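Local atomic coordinates of interphotoreceptor retinoid-binding protein (Xenopus laevis, PDB entry 1J7X), a protein that probably binds and carries retinoids between the photoreceptors and the pigment epithelium of the eye. Residues Q225-I236 against V276-A287. Numbering follows the deposited sequence.
Sequences QSLSRATIIGEI and VVPDAIVLADEA
Gln225, in the last turn of helix 216-226, reaches across to Val277 and Asp279, just ahead of strand 280-281. From CB the chain runs to CG, which is anti to the backbone N (chi1 -178°); Gln225 CG lies 3.9 Å from Asp279 OD2. Gln225 CD follows in an extended chain, 3.8 Å from Val277 O. Gln225 NE2 donates to Val277 O at 2.9 Å, with that oxygen in the amide plane, and weakly to Asp279 OD2. The amide and carboxylate planes stand 78° apart. OE1 accepts from a water that in turn accepts from Val277 N, so the amide holds Val277 O directly and Val277 N through the water. With an alanine here, Val277 O would probably lose this donor, and the water at Val277 N its other partner.

Asp279 OD2 also takes Ile232 N at 2.9 Å on its anti lone pair, and a second water ties it to Ala230 O. Beyond it the backbones pair in parallel: Ala280 N to Ile232 O, Gly234 N to Ala280 O, then Val282 N to Gly234 O. Ile233 CG2 packs 4.0 Å from Ala287 CB. At Gly234 (phi 138°) a CB would jam against the preceding carbonyl O and lie close to Ala287 CB. Glu235 OE2 receives Ala284 N from above its carboxylate plane, while OE1 is held by His211 N. Strand 280-281 is the outermost strand within the chain, next to strand 231-234 in the mixed beta-sheet of a ClpP/crotonase-clan domain, whose fold is a beta-beta-alpha spiral.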
ATOM      1  N   GLN A 225       9.273   5.987  -1.171  1.00 15.69           N
ATOM      2  CA  GLN A 225       9.535   6.714  -2.428  1.00 17.74           C
ATOM      3  C   GLN A 225       9.077   8.156  -2.408  1.00 17.83           C
ATOM      4  O   GLN A 225       9.771   9.041  -2.841  1.00 19.97           O
ATOM      5  CB  GLN A 225       8.829   5.868  -3.606  1.00 16.51           C
ATOM      6  CG  GLN A 225       9.074   6.481  -4.940  1.00 18.49           C
ATOM      7  CD  GLN A 225       8.324   5.730  -6.028  1.00 18.13           C
ATOM      8  OE1 GLN A 225       7.076   5.668  -5.979  1.00 21.14           O
ATOM      9  NE2 GLN A 225       9.073   5.000  -6.875  1.00 16.83           N
ATOM     10  N   SER A 226       7.880   8.422  -1.894  1.00 19.37           N
ATOM     11  CA  SER A 226       7.306   9.726  -1.861  1.00 20.76           C
ATOM     12  C   SER A 226       8.094  10.708  -0.948  1.00 24.43           C
ATOM     13  O   SER A 226       8.128  11.955  -1.135  1.00 22.43           O
ATOM     14  CB  SER A 226       5.834   9.644  -1.426  1.00 20.82           C
ATOM     15  OG  SER A 226       5.705   9.237  -0.085  1.00 24.57           O
ATOM     16  N   LEU A 227       8.720  10.120   0.067  1.00 21.75           N
ATOM     17  CA  LEU A 227       9.559  10.884   0.973  1.00 22.33           C
ATOM     18  C   LEU A 227      10.983  11.058   0.476  1.00 22.36           C
ATOM     19  O   LEU A 227      11.834  11.759   1.080  1.00 24.59           O
ATOM     20  CB  LEU A 227       9.598  10.211   2.358  1.00 20.84           C
ATOM     21  CG  LEU A 227       8.351  10.180   3.223  1.00 23.80           C
ATOM     22  CD1 LEU A 227       8.476   9.120   4.320  1.00 21.92           C
ATOM     23  CD2 LEU A 227       8.170  11.628   3.838  1.00 21.82           C
ATOM     24  N   SER A 228      11.234  10.544  -0.700  1.00 22.91           N
ATOM     25  CA  SER A 228      12.562  10.560  -1.271  1.00 23.91           C
ATOM     26  C   SER A 228      13.561   9.913  -0.315  1.00 25.42           C
ATOM     27  O   SER A 228      14.718  10.262  -0.286  1.00 23.13           O
ATOM     28  CB  SER A 228      12.955  12.037  -1.659  1.00 29.52           C
ATOM     29  OG  SER A 228      11.963  12.528  -2.577  1.00 28.49           O
ATOM     30  N   ARG A 229      13.136   8.895   0.425  1.00 21.59           N
ATOM     31  CA  ARG A 229      14.048   8.270   1.355  1.00 17.98           C
ATOM     32  C   ARG A 229      14.770   7.133   0.692  1.00 16.99           C
ATOM     33  O   ARG A 229      15.920   6.817   1.033  1.00 21.28           O
ATOM     34  CB  ARG A 229      13.249   7.840   2.601  1.00 17.88           C
ATOM     35  CG  ARG A 229      14.122   7.028   3.639  1.00 19.35           C
ATOM     36  CD  ARG A 229      15.234   8.032   4.237  1.00 22.90           C
ATOM     37  NE  ARG A 229      16.422   7.794   3.500  1.00 37.34           N
ATOM     38  CZ  ARG A 229      17.452   7.086   3.917  1.00 24.35           C
ATOM     39  NH1 ARG A 229      17.573   6.663   5.176  1.00 32.39           N
ATOM     40  NH2 ARG A 229      18.391   6.846   3.069  1.00 32.34           N
ATOM     41  N   ALA A 230      14.070   6.314  -0.133  1.00 18.27           N
ATOM     42  CA  ALA A 230      14.720   5.257  -0.800  1.00 19.82           C
ATOM     43  C   ALA A 230      14.441   5.191  -2.307  1.00 19.06           C
ATOM     44  O   ALA A 230      13.475   5.749  -2.787  1.00 19.14           O
ATOM     45  CB  ALA A 230      14.239   3.978  -0.151  1.00 21.99           C
ATOM     46  N   THR A 231      15.248   4.426  -2.972  1.00 19.79           N
ATOM     47  CA  THR A 231      15.080   4.102  -4.370  1.00 19.15           C
ATOM     48  C   THR A 231      14.314   2.768  -4.437  1.00 17.96           C
ATOM     49  O   THR A 231      14.683   1.796  -3.758  1.00 19.44           O
ATOM     50  CB  THR A 231      16.423   3.984  -5.044  1.00 20.95           C
ATOM     51  OG1 THR A 231      17.184   5.196  -4.933  1.00 21.47           O
ATOM     52  CG2 THR A 231      16.271   3.661  -6.519  1.00 27.19           C
ATOM     53  N   ILE A 232      13.209   2.737  -5.213  1.00 18.20           N
ATOM     54  CA  ILE A 232      12.432   1.552  -5.358  1.00 17.32           C
ATOM     55  C   ILE A 232      12.907   0.814  -6.621  1.00 18.53           C
ATOM     56  O   ILE A 232      12.977   1.374  -7.726  1.00 18.45           O
ATOM     57  CB  ILE A 232      10.949   1.909  -5.532  1.00 14.86           C
ATOM     58  CG1 ILE A 232      10.493   2.900  -4.453  1.00 15.44           C
ATOM     59  CG2 ILE A 232      10.063   0.737  -5.463  1.00 16.32           C
ATOM     60  CD1 ILE A 232      10.860   2.349  -2.999  1.00 19.66           C
ATOM     61  N   ILE A 233      13.123  -0.483  -6.501  1.00 18.87           N
ATOM     62  CA  ILE A 233      13.671  -1.315  -7.608  1.00 19.11           C
ATOM     63  C   ILE A 233      12.891  -2.597  -7.775  1.00 19.48           C
ATOM     64  O   ILE A 233      12.655  -3.341  -6.811  1.00 17.59           O
ATOM     65  CB  ILE A 233      15.154  -1.637  -7.331  1.00 17.29           C
ATOM     66  CG1 ILE A 233      15.879  -0.358  -7.062  1.00 20.65           C
ATOM     67  CG2 ILE A 233      15.764  -2.507  -8.482  1.00 20.84           C
ATOM     68  CD1 ILE A 233      17.308  -0.643  -6.540  1.00 23.83           C
ATOM     69  N   GLY A 234      12.454  -2.861  -9.035  1.00 16.26           N
ATOM     70  CA  GLY A 234      11.797  -4.120  -9.286  1.00 15.76           C
ATOM     71  C   GLY A 234      10.592  -3.943 -10.181  1.00 18.01           C
ATOM     72  O   GLY A 234      10.687  -3.186 -11.128  1.00 16.51           O
ATOM     73  N   GLU A 235       9.554  -4.717  -9.909  1.00 16.95           N
ATOM     74  CA  GLU A 235       8.353  -4.708 -10.727  1.00 17.48           C
ATOM     75  C   GLU A 235       7.294  -3.740 -10.154  1.00 19.49           C
ATOM     76  O   GLU A 235       7.227  -3.464  -8.970  1.00 17.07           O
ATOM     77  CB  GLU A 235       7.770  -6.065 -10.832  1.00 19.81           C
ATOM     78  CG  GLU A 235       8.758  -7.104 -11.400  1.00 22.68           C
ATOM     79  CD  GLU A 235       8.268  -8.503 -11.273  1.00 22.98           C
ATOM     80  OE1 GLU A 235       7.375  -8.821 -10.418  1.00 24.08           O
ATOM     81  OE2 GLU A 235       8.869  -9.406 -11.946  1.00 21.07           O
ATOM     82  N   ILE A 236       6.334  -3.378 -10.995  1.00 17.39           N
ATOM     83  CA  ILE A 236       5.190  -2.608 -10.529  1.00 16.62           C
ATOM     84  C   ILE A 236       4.420  -3.572  -9.605  1.00 17.73           C
ATOM     85  O   ILE A 236       4.277  -4.788  -9.888  1.00 20.20           O
ATOM     86  CB  ILE A 236       4.281  -2.210 -11.734  1.00 16.19           C
ATOM     87  CG1 ILE A 236       5.014  -1.239 -12.571  1.00 19.55           C
ATOM     88  CG2 ILE A 236       3.019  -1.666 -11.280  1.00 14.95           C
ATOM     89  CD1 ILE A 236       4.442  -1.118 -14.018  1.00 15.90           C
ATOM     90  N   VAL A 276       2.696   0.411  -6.989  1.00 18.42           N
ATOM     91  CA  VAL A 276       3.826   1.347  -6.867  1.00 16.02           C
ATOM     92  C   VAL A 276       4.638   1.136  -8.128  1.00 17.49           C
ATOM     93  O   VAL A 276       4.825  -0.012  -8.598  1.00 18.09           O
ATOM     94  CB  VAL A 276       4.706   0.963  -5.670  1.00 16.87           C
ATOM     95  CG1 VAL A 276       5.943   1.795  -5.629  1.00 14.69           C
ATOM     96  CG2 VAL A 276       3.906   1.104  -4.391  1.00 20.05           C
ATOM     97  N   VAL A 277       5.099   2.210  -8.708  1.00 18.14           N
ATOM     98  CA  VAL A 277       5.924   2.187  -9.907  1.00 17.65           C
ATOM     99  C   VAL A 277       7.348   2.434  -9.503  1.00 17.04           C
ATOM    100  O   VAL A 277       7.691   3.519  -8.990  1.00 18.08           O
ATOM    101  CB  VAL A 277       5.477   3.310 -10.908  1.00 18.19           C
ATOM    102  CG1 VAL A 277       6.317   3.173 -12.158  1.00 17.00           C
ATOM    103  CG2 VAL A 277       4.097   3.073 -11.294  1.00 14.40           C
ATOM    104  N   PRO A 278       8.210   1.427  -9.626  1.00 17.47           N
ATOM    105  CA  PRO A 278       9.625   1.575  -9.189  1.00 18.79           C
ATOM    106  C   PRO A 278      10.364   2.679  -9.930  1.00 19.50           C
ATOM    107  O   PRO A 278      10.014   3.004 -11.090  1.00 19.49           O
ATOM    108  CB  PRO A 278      10.230   0.242  -9.553  1.00 22.49           C
ATOM    109  CG  PRO A 278       9.046  -0.721  -9.378  1.00 17.30           C
ATOM    110  CD  PRO A 278       7.907   0.049 -10.017  1.00 19.28           C
ATOM    111  N   ASP A 279      11.400   3.203  -9.297  1.00 17.86           N
ATOM    112  CA  ASP A 279      12.303   4.149  -9.896  1.00 18.97           C
ATOM    113  C   ASP A 279      13.112   3.343 -10.965  1.00 21.58           C
ATOM    114  O   ASP A 279      13.298   3.796 -12.120  1.00 22.07           O
ATOM    115  CB  ASP A 279      13.238   4.716  -8.864  1.00 20.95           C
ATOM    116  CG  ASP A 279      12.517   5.472  -7.863  1.00 20.15           C
ATOM    117  OD1 ASP A 279      11.968   6.549  -8.242  1.00 22.66           O
ATOM    118  OD2 ASP A 279      12.293   5.080  -6.689  1.00 19.76           O
ATOM    119  N   ALA A 280      13.547   2.138 -10.615  1.00 20.12           N
ATOM    120  CA  ALA A 280      14.310   1.286 -11.546  1.00 19.36           C
ATOM    121  C   ALA A 280      13.513   0.023 -11.818  1.00 20.68           C
ATOM    122  O   ALA A 280      13.472  -0.909 -10.997  1.00 18.79           O
ATOM    123  CB  ALA A 280      15.711   0.974 -10.997  1.00 20.07           C
ATOM    124  N   ILE A 281      12.803  -0.004 -12.936  1.00 17.82           N
ATOM    125  CA  ILE A 281      11.985  -1.076 -13.320  1.00 17.30           C
ATOM    126  C   ILE A 281      12.795  -2.194 -13.902  1.00 20.46           C
ATOM    127  O   ILE A 281      13.487  -1.954 -14.916  1.00 24.10           O
ATOM    128  CB  ILE A 281      10.882  -0.629 -14.291  1.00 17.41           C
ATOM    129  CG1 ILE A 281       9.905   0.332 -13.603  1.00 17.34           C
ATOM    130  CG2 ILE A 281      10.140  -1.779 -14.760  1.00 18.32           C
ATOM    131  CD1 ILE A 281       8.812   0.925 -14.486  1.00 22.74           C
ATOM    132  N   VAL A 282      12.746  -3.350 -13.279  1.00 21.22           N
ATOM    133  CA  VAL A 282      13.390  -4.590 -13.720  1.00 21.96           C
ATOM    134  C   VAL A 282      12.545  -5.726 -13.285  1.00 21.24           C
ATOM    135  O   VAL A 282      11.650  -5.638 -12.437  1.00 20.44           O
ATOM    136  CB  VAL A 282      14.833  -4.744 -13.199  1.00 24.42           C
ATOM    137  CG1 VAL A 282      15.648  -3.597 -13.568  1.00 22.97           C
ATOM    138  CG2 VAL A 282      14.857  -4.778 -11.707  1.00 27.85           C
ATOM    139  N   LEU A 283      12.761  -6.914 -13.884  1.00 22.18           N
ATOM    140  CA  LEU A 283      11.995  -8.079 -13.448  1.00 21.75           C
ATOM    141  C   LEU A 283      12.506  -8.408 -11.978  1.00 19.94           C
ATOM    142  O   LEU A 283      13.652  -8.088 -11.609  1.00 19.73           O
ATOM    143  CB  LEU A 283      12.285  -9.298 -14.365  1.00 22.40           C
ATOM    144  CG  LEU A 283      11.294  -9.479 -15.547  1.00 28.20           C
ATOM    145  CD1 LEU A 283      11.255  -8.268 -16.269  1.00 31.91           C
ATOM    146  CD2 LEU A 283      11.793 -10.600 -16.523  1.00 37.15           C
ATOM    147  N   ALA A 284      11.622  -9.009 -11.224  1.00 20.46           N
ATOM    148  CA  ALA A 284      11.876  -9.284  -9.770  1.00 20.96           C
ATOM    149  C   ALA A 284      13.193 -10.016  -9.522  1.00 22.47           C
ATOM    150  O   ALA A 284      13.960  -9.604  -8.707  1.00 22.38           O
ATOM    151  CB  ALA A 284      10.737 -10.056  -9.222  1.00 21.89           C
ATOM    152  N   ASP A 285      13.515 -10.980 -10.364  1.00 24.39           N
ATOM    153  CA  ASP A 285      14.790 -11.711 -10.228  1.00 26.36           C
ATOM    154  C   ASP A 285      16.015 -10.864 -10.427  1.00 25.95           C
ATOM    155  O   ASP A 285      17.123 -11.247 -10.038  1.00 30.68           O
ATOM    156  CB  ASP A 285      14.840 -12.864 -11.190  1.00 26.96           C
ATOM    157  CG  ASP A 285      13.808 -13.844 -10.983  1.00 36.06           C
ATOM    158  OD1 ASP A 285      13.460 -14.133  -9.826  1.00 49.16           O
ATOM    159  OD2 ASP A 285      13.256 -14.439 -11.965  1.00 46.29           O
ATOM    160  N   GLU A 286      15.898  -9.728 -11.048  1.00 22.66           N
ATOM    161  CA  GLU A 286      17.035  -8.841 -11.296  1.00 24.74           C
ATOM    162  C   GLU A 286      17.196  -7.706 -10.338  1.00 22.10           C
ATOM    163  O   GLU A 286      18.169  -6.968 -10.413  1.00 23.00           O
ATOM    164  CB  GLU A 286      16.851  -8.259 -12.762  1.00 27.60           C
ATOM    165  CG  GLU A 286      16.474  -9.337 -13.804  1.00 34.52           C
ATOM    166  CD  GLU A 286      16.251  -8.736 -15.257  1.00 45.67           C
ATOM    167  OE1 GLU A 286      15.925  -9.460 -16.246  1.00 51.71           O
ATOM    168  OE2 GLU A 286      16.375  -7.500 -15.427  1.00 52.71           O
ATOM    169  N   ALA A 287      16.256  -7.551  -9.406  1.00 21.97           N
ATOM    170  CA  ALA A 287      16.260  -6.408  -8.501  1.00 22.53           C
ATOM    171  C   ALA A 287      17.380  -6.285  -7.547  1.00 18.09           C
ATOM    172  O   ALA A 287      17.891  -5.184  -7.276  1.00 20.86           O
ATOM    173  CB  ALA A 287      14.900  -6.355  -7.778  1.00 22.55           C
TER
HETATM  174  O   HOH W   1       4.873   4.626  -7.365  1.00 18.72           O
HETATM  175  O   HOH W   2      12.857   7.160  -4.902  1.00 28.75           O